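Peptidase M3B, oligoendopeptidase F (Enterococcus faecium, PDB 2QR4) probably cleaves oligopeptides as a metallo-endopeptidase of the M3B family, whose members use a zinc ion for peptide hydrolysis. Local coordinates at residues N38-V43 against P111-Y116; Q102-F107 against Q122-R127. One frame throughout, in Å; residues are numbered along the deposited sequence.

Contact 1: N38-V43 against P111-Y116; sequences NAIEFV and PKLEVY
I40 plants its CG2 methyl on the ring of Y116, 3.6 Å from the ring centroid and only 11° off the ring normal, a CH-pi contact that meets the face nearly at its centre. With chi1 at -71°, I40 CG1 stands opposite the carbonyl carbon and CG2 opposite the amide nitrogen; the CG1 arm carries CD1 to L113 CD2, 3.8 Å away, where the two side chains meet almost perpendicularly. A branched isoleucine suits this place because its two arms serve two different partners, one flat and one aliphatic. The far end of the tyrosine is looser. There Y116 OH meets only the methylene of E41, with 3.6 Å between OH and CG, and no hydrogen bond forms across the segments. E41 is itself partly exposed; its OE2 stands 6.1 Å from K112 NZ, too far for a salt bridge, though the opposite charges may attract weakly. Tyrosine, with apolar ring faces and a polar end, suits a partly exposed border. The contact lays the connection between helices 100-109 and 117-124 against helix 33-63, while I40 also touches F91 of helix 91-95.

Contact 2: Q102-F107 against Q122-R127; sequences QIWQYF and QIVDNR
I103 carries CG1 anti to its carbonyl carbon (chi1 -65°) and then runs on fully extended, which throws CD1 out to the tip of the side chain and toward V124. Across the contact, chi1 of 164° sends V124 CG1 away from the backbone N and leaves CG2 opposite the carbonyl carbon, facing I103. This methyl is the one that is met: I103 CD1 and V124 CG2 lie 3.7 Å apart. The side chains run antiparallel, and their one close approach is between these methyls. Isoleucine suits its position because the I103 and V124 CA atoms are 9.1 Å apart, and its long CG1-CD1 arm reaches further across that separation than the short valine, which needs only one methyl to meet it.

W104 adds a more distant flank. Its CZ2 comes within 4.5 Å of V124 CG2, approaching obliquely. The benzo ring of the indole packs within its own helix, W104 CE3 lying 3.8 Å above the F107 ring plane, toward its rim. A large, flat side chain suits this partly exposed place, since it can border V124 and also pack on R117 and Q121 of helix 117-124.

Beyond V124 the chain makes a type I turn from V124 to R127, closed weakly by R127 N and V124 O at 3.5 Å. R127 then returns toward helix 100-109, forming a salt bridge from NH2 to D100 and a hydrogen bond from NH1 to the carbonyl of L96.

With no hydrogen bond between the segments, the direct meeting is purely apolar. A small patch of this kind probably contributes dispersion and the burial of methyl groups, with no directional bond across it, whereas the directional bonds are made nearby by the arginine.

Contacts 1 and 2 interlock along the chain, their segments alternating in the order 38-43, 102-107, 111-116, 122-127. Their centres are about 12 Å apart and they touch directly at L113: its O lies 3.2 Å from F107 CE2, and its CD1 lies 3.4 Å from Y106 O. L113 of contact 1 thus packs on the same short helix that carries I103 and W104 of contact 2, joining helix 33-63 indirectly to helix 117-124. Both centres stand about 31 Å from the centre of the chain, in the N-terminal helical part, and neither contact includes a metal or ligand. As in other M3 peptidases, the zinc site would be expected at the HExxH motif, here on helix 361-379.

Contact 1: N38-V43 against P111-Y116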
loop_
_atom_site.group_PDB
_atom_site.type_symbol
_atom_site.label_atom_id
_atom_site.label_comp_id
_atom_site.label_asym_id
_atom_site.label_seq_id
_atom_site.Cartn_x
_atom_site.Cartn_y
_atom_site.Cartn_z
ATOM N N ASN A 38 0.698 34.228 18.659
ATOM C CA ASN A 38 -0.486 33.447 19.002
ATOM C C ASN A 38 -0.711 32.293 18.024
ATOM O O ASN A 38 -1.077 31.193 18.426
ATOM C CB ASN A 38 -1.725 34.347 19.113
ATOM C CG ASN A 38 -1.591 35.381 20.222
ATOM O OD1 ASN A 38 -0.994 35.114 21.262
ATOM N ND2 ASN A 38 -2.134 36.570 19.995
ATOM N N ALA A 39 -0.471 32.543 16.743
ATOM C CA ALA A 39 -0.577 31.494 15.729
ATOM C C ALA A 39 0.418 30.355 15.968
ATOM O O ALA A 39 0.055 29.182 15.937
ATOM C CB ALA A 39 -0.393 32.085 14.322
ATOM N N ILE A 40 1.678 30.709 16.197
ATOM C CA ILE A 40 2.704 29.716 16.466
ATOM C C ILE A 40 2.328 28.901 17.693
ATOM O O ILE A 40 2.483 27.687 17.708
ATOM C CB ILE A 40 4.060 30.380 16.737
ATOM C CG1 ILE A 40 4.631 30.963 15.451
ATOM C CG2 ILE A 40 5.023 29.368 17.295
ATOM C CD1 ILE A 40 5.673 31.997 15.674
ATOM N N GLU A 41 1.840 29.582 18.726
ATOM C CA GLU A 41 1.443 28.905 19.949
ATOM C C GLU A 41 0.322 27.930 19.680
ATOM O O GLU A 41 0.334 26.811 20.188
ATOM C CB GLU A 41 1.014 29.908 21.011
ATOM C CG GLU A 41 2.178 30.532 21.710
ATOM C CD GLU A 41 1.786 31.776 22.479
ATOM O OE1 GLU A 41 0.627 32.219 22.329
ATOM O OE2 GLU A 41 2.639 32.310 23.224
ATOM N N PHE A 42 -0.640 28.356 18.870
ATOM C CA PHE A 42 -1.771 27.516 18.566
ATOM C C PHE A 42 -1.354 26.271 17.793
ATOM O O PHE A 42 -1.668 25.157 18.223
ATOM C CB PHE A 42 -2.865 28.264 17.794
ATOM C CG PHE A 42 -3.920 27.346 17.228
ATOM C CD1 PHE A 42 -4.978 26.916 18.018
ATOM C CD2 PHE A 42 -3.829 26.878 15.919
ATOM C CE1 PHE A 42 -5.945 26.050 17.514
ATOM C CE2 PHE A 42 -4.799 26.001 15.393
ATOM C CZ PHE A 42 -5.851 25.582 16.190
ATOM N N VAL A 43 -0.660 26.429 16.663
ATOM C CA VAL A 43 -0.451 25.243 15.838
ATOM C C VAL A 43 0.524 24.264 16.471
ATOM O O VAL A 43 0.370 23.065 16.325
ATOM C CB VAL A 43 -0.102 25.493 14.323
ATOM C CG1 VAL A 43 -0.701 26.784 13.788
ATOM C CG2 VAL A 43 1.374 25.422 14.088
ATOM N N PRO A 111 9.935 39.653 22.555
ATOM C CA PRO A 111 10.950 38.765 23.113
ATOM C C PRO A 111 10.443 37.345 23.320
ATOM O O PRO A 111 11.196 36.392 23.141
ATOM C CB PRO A 111 11.272 39.404 24.477
ATOM C CG PRO A 111 10.332 40.593 24.623
ATOM C CD PRO A 111 9.929 40.957 23.231
ATOM N N LYS A 112 9.174 37.214 23.690
ATOM C CA LYS A 112 8.565 35.912 23.923
ATOM C C LYS A 112 8.718 34.970 22.732
ATOM O O LYS A 112 8.702 33.741 22.888
ATOM C CB LYS A 112 7.080 36.077 24.223
ATOM C CG LYS A 112 6.741 36.797 25.517
ATOM C CD LYS A 112 5.316 36.444 25.885
ATOM C CE LYS A 112 4.746 37.296 26.981
ATOM N NZ LYS A 112 3.285 37.019 27.061
ATOM N N LEU A 113 8.845 35.544 21.538
ATOM C CA LEU A 113 9.033 34.752 20.320
ATOM C C LEU A 113 10.376 34.033 20.308
ATOM O O LEU A 113 10.561 33.070 19.571
ATOM C CB LEU A 113 8.942 35.639 19.087
ATOM C CG LEU A 113 7.550 35.968 18.556
ATOM C CD1 LEU A 113 7.689 37.091 17.550
ATOM C CD2 LEU A 113 6.894 34.761 17.924
ATOM N N GLU A 114 11.314 34.511 21.120
ATOM C CA GLU A 114 12.642 33.920 21.171
ATOM C C GLU A 114 12.561 32.421 21.480
ATOM O O GLU A 114 13.429 31.650 21.084
ATOM C CB GLU A 114 13.514 34.654 22.195
ATOM C CG GLU A 114 15.004 34.681 21.855
ATOM C CD GLU A 114 15.309 35.303 20.488
ATOM O OE1 GLU A 114 14.754 36.372 20.151
ATOM O OE2 GLU A 114 16.128 34.719 19.752
ATOM N N VAL A 115 11.498 32.011 22.164
ATOM C CA VAL A 115 11.314 30.607 22.515
ATOM C C VAL A 115 11.139 29.741 21.273
ATOM O O VAL A 115 11.386 28.534 21.319
ATOM C CB VAL A 115 10.085 30.404 23.426
ATOM C CG1 VAL A 115 9.914 28.946 23.764
ATOM C CG2 VAL A 115 10.216 31.229 24.702
ATOM N N TYR A 116 10.718 30.362 20.169
ATOM C CA TYR A 116 10.446 29.636 18.937
ATOM C C TYR A 116 11.434 29.928 17.811
ATOM O O TYR A 116 11.273 29.423 16.698
ATOM C CB TYR A 116 9.025 29.942 18.445
ATOM C CG TYR A 116 7.959 29.524 19.414
ATOM C CD1 TYR A 116 7.268 30.466 20.165
ATOM C CD2 TYR A 116 7.653 28.184 19.598
ATOM C CE1 TYR A 116 6.293 30.085 21.070
ATOM C CE2 TYR A 116 6.683 27.791 20.505
ATOM C CZ TYR A 116 6.007 28.748 21.233
ATOM O OH TYR A 116 5.040 28.370 22.123
#

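Contact 2: Q102-F107 against Q122-R127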
loop_
_atom_site.group_PDB
_atom_site.type_symbol
_atom_site.label_atom_id
_atom_site.label_comp_id
_atom_site.label_asym_id
_atom_site.label_seq_id
_atom_site.Cartn_x
_atom_site.Cartn_y
_atom_site.Cartn_z
ATOM N N GLN A 102 10.873 40.896 7.969
ATOM C CA GLN A 102 9.626 41.150 8.699
ATOM C C GLN A 102 9.520 40.190 9.881
ATOM O O GLN A 102 9.023 40.542 10.947
ATOM C CB GLN A 102 8.412 40.948 7.798
ATOM C CG GLN A 102 8.034 42.121 6.915
ATOM C CD GLN A 102 6.951 41.732 5.923
ATOM O OE1 GLN A 102 7.177 40.909 5.025
ATOM N NE2 GLN A 102 5.757 42.295 6.099
ATOM N N ILE A 103 9.987 38.967 9.663
ATOM C CA ILE A 103 9.940 37.920 10.672
ATOM C C ILE A 103 10.820 38.261 11.875
ATOM O O ILE A 103 10.338 38.248 13.006
ATOM C CB ILE A 103 10.322 36.555 10.065
ATOM C CG1 ILE A 103 9.278 36.133 9.028
ATOM C CG2 ILE A 103 10.433 35.495 11.129
ATOM C CD1 ILE A 103 9.550 34.780 8.384
ATOM N N TRP A 104 12.090 38.594 11.645
ATOM C CA TRP A 104 12.983 38.926 12.765
ATOM C C TRP A 104 12.671 40.309 13.341
ATOM O O TRP A 104 13.125 40.659 14.432
ATOM C CB TRP A 104 14.473 38.794 12.392
ATOM C CG TRP A 104 14.802 37.508 11.713
ATOM C CD1 TRP A 104 15.296 37.352 10.447
ATOM C CD2 TRP A 104 14.623 36.182 12.239
ATOM N NE1 TRP A 104 15.439 36.010 10.152
ATOM C CE2 TRP A 104 15.034 35.272 11.234
ATOM C CE3 TRP A 104 14.153 35.674 13.457
ATOM C CZ2 TRP A 104 15.001 33.891 11.415
ATOM C CZ3 TRP A 104 14.114 34.290 13.633
ATOM C CH2 TRP A 104 14.538 33.420 12.617
ATOM N N GLN A 105 11.872 41.081 12.613
ATOM C CA GLN A 105 11.391 42.361 13.122
ATOM C C GLN A 105 10.341 42.116 14.208
ATOM O O GLN A 105 10.246 42.871 15.181
ATOM C CB GLN A 105 10.824 43.216 11.985
ATOM C CG GLN A 105 10.472 44.647 12.378
ATOM C CD GLN A 105 11.496 45.273 13.310
ATOM O OE1 GLN A 105 11.136 45.864 14.327
ATOM N NE2 GLN A 105 12.780 45.133 12.976
ATOM N N TYR A 106 9.563 41.047 14.033
ATOM C CA TYR A 106 8.587 40.611 15.028
ATOM C C TYR A 106 9.293 40.162 16.306
ATOM O O TYR A 106 8.783 40.348 17.409
ATOM C CB TYR A 106 7.774 39.433 14.493
ATOM C CG TYR A 106 6.602 39.765 13.593
ATOM C CD1 TYR A 106 6.036 41.037 13.564
ATOM C CD2 TYR A 106 6.028 38.772 12.803
ATOM C CE1 TYR A 106 4.942 41.313 12.742
ATOM C CE2 TYR A 106 4.939 39.036 11.988
ATOM C CZ TYR A 106 4.397 40.299 11.960
ATOM O OH TYR A 106 3.314 40.526 11.140
ATOM N N PHE A 107 10.461 39.547 16.143
ATOM C CA PHE A 107 11.252 39.070 17.276
ATOM C C PHE A 107 11.806 40.201 18.140
ATOM O O PHE A 107 11.911 40.056 19.357
ATOM C CB PHE A 107 12.376 38.147 16.800
ATOM C CG PHE A 107 11.919 36.738 16.528
ATOM C CD1 PHE A 107 11.032 36.469 15.504
ATOM C CD2 PHE A 107 12.372 35.685 17.302
ATOM C CE1 PHE A 107 10.607 35.169 15.256
ATOM C CE2 PHE A 107 11.950 34.392 17.060
ATOM C CZ PHE A 107 11.069 34.132 16.041
ATOM N N GLN A 122 14.138 27.125 11.037
ATOM C CA GLN A 122 14.074 25.974 10.141
ATOM C C GLN A 122 13.189 26.293 8.968
ATOM O O GLN A 122 13.532 26.006 7.814
ATOM C CB GLN A 122 13.521 24.739 10.854
ATOM C CG GLN A 122 14.577 23.790 11.383
ATOM C CD GLN A 122 15.637 24.490 12.219
ATOM O OE1 GLN A 122 16.346 25.378 11.739
ATOM N NE2 GLN A 122 15.760 24.077 13.474
ATOM N N ILE A 123 12.044 26.888 9.273
ATOM C CA ILE A 123 11.064 27.190 8.246
ATOM C C ILE A 123 11.639 28.151 7.224
ATOM O O ILE A 123 11.556 27.885 6.029
ATOM C CB ILE A 123 9.772 27.736 8.842
ATOM C CG1 ILE A 123 9.112 26.647 9.692
ATOM C CG2 ILE A 123 8.846 28.194 7.726
ATOM C CD1 ILE A 123 8.013 27.144 10.542
ATOM N N VAL A 124 12.242 29.240 7.708
ATOM C CA VAL A 124 12.892 30.244 6.861
ATOM C C VAL A 124 14.010 29.645 6.007
ATOM O O VAL A 124 14.191 30.019 4.844
ATOM C CB VAL A 124 13.450 31.414 7.713
ATOM C CG1 VAL A 124 14.458 32.260 6.923
ATOM C CG2 VAL A 124 12.309 32.280 8.238
ATOM N N ASP A 125 14.753 28.708 6.586
ATOM C CA ASP A 125 15.857 28.067 5.881
ATOM C C ASP A 125 15.349 27.031 4.886
ATOM O O ASP A 125 16.120 26.452 4.135
ATOM C CB ASP A 125 16.793 27.367 6.872
ATOM C CG ASP A 125 17.644 28.329 7.662
ATOM O OD1 ASP A 125 18.161 27.902 8.711
ATOM O OD2 ASP A 125 17.801 29.500 7.245
ATOM N N ASN A 126 14.047 26.792 4.890
ATOM C CA ASN A 126 13.470 25.707 4.117
ATOM C C ASN A 126 12.496 26.284 3.100
ATOM O O ASN A 126 11.660 25.582 2.532
ATOM C CB ASN A 126 12.738 24.773 5.069
ATOM C CG ASN A 126 12.822 23.342 4.654
ATOM O OD1 ASN A 126 11.887 22.572 4.877
ATOM N ND2 ASN A 126 13.944 22.959 4.053
ATOM N N ARG A 127 12.628 27.587 2.897
ATOM C CA ARG A 127 11.814 28.361 1.974
ATOM C C ARG A 127 11.604 27.652 0.644
ATOM O O ARG A 127 10.496 27.645 0.101
ATOM C CB ARG A 127 12.511 29.704 1.737
ATOM C CG ARG A 127 11.641 30.798 1.164
ATOM C CD ARG A 127 12.367 32.141 1.179
ATOM N NE ARG A 127 12.178 32.919 2.411
ATOM C CZ ARG A 127 11.025 33.483 2.774
ATOM N NH1 ARG A 127 9.933 33.322 2.037
ATOM N NH2 ARG A 127 10.948 34.192 3.884
#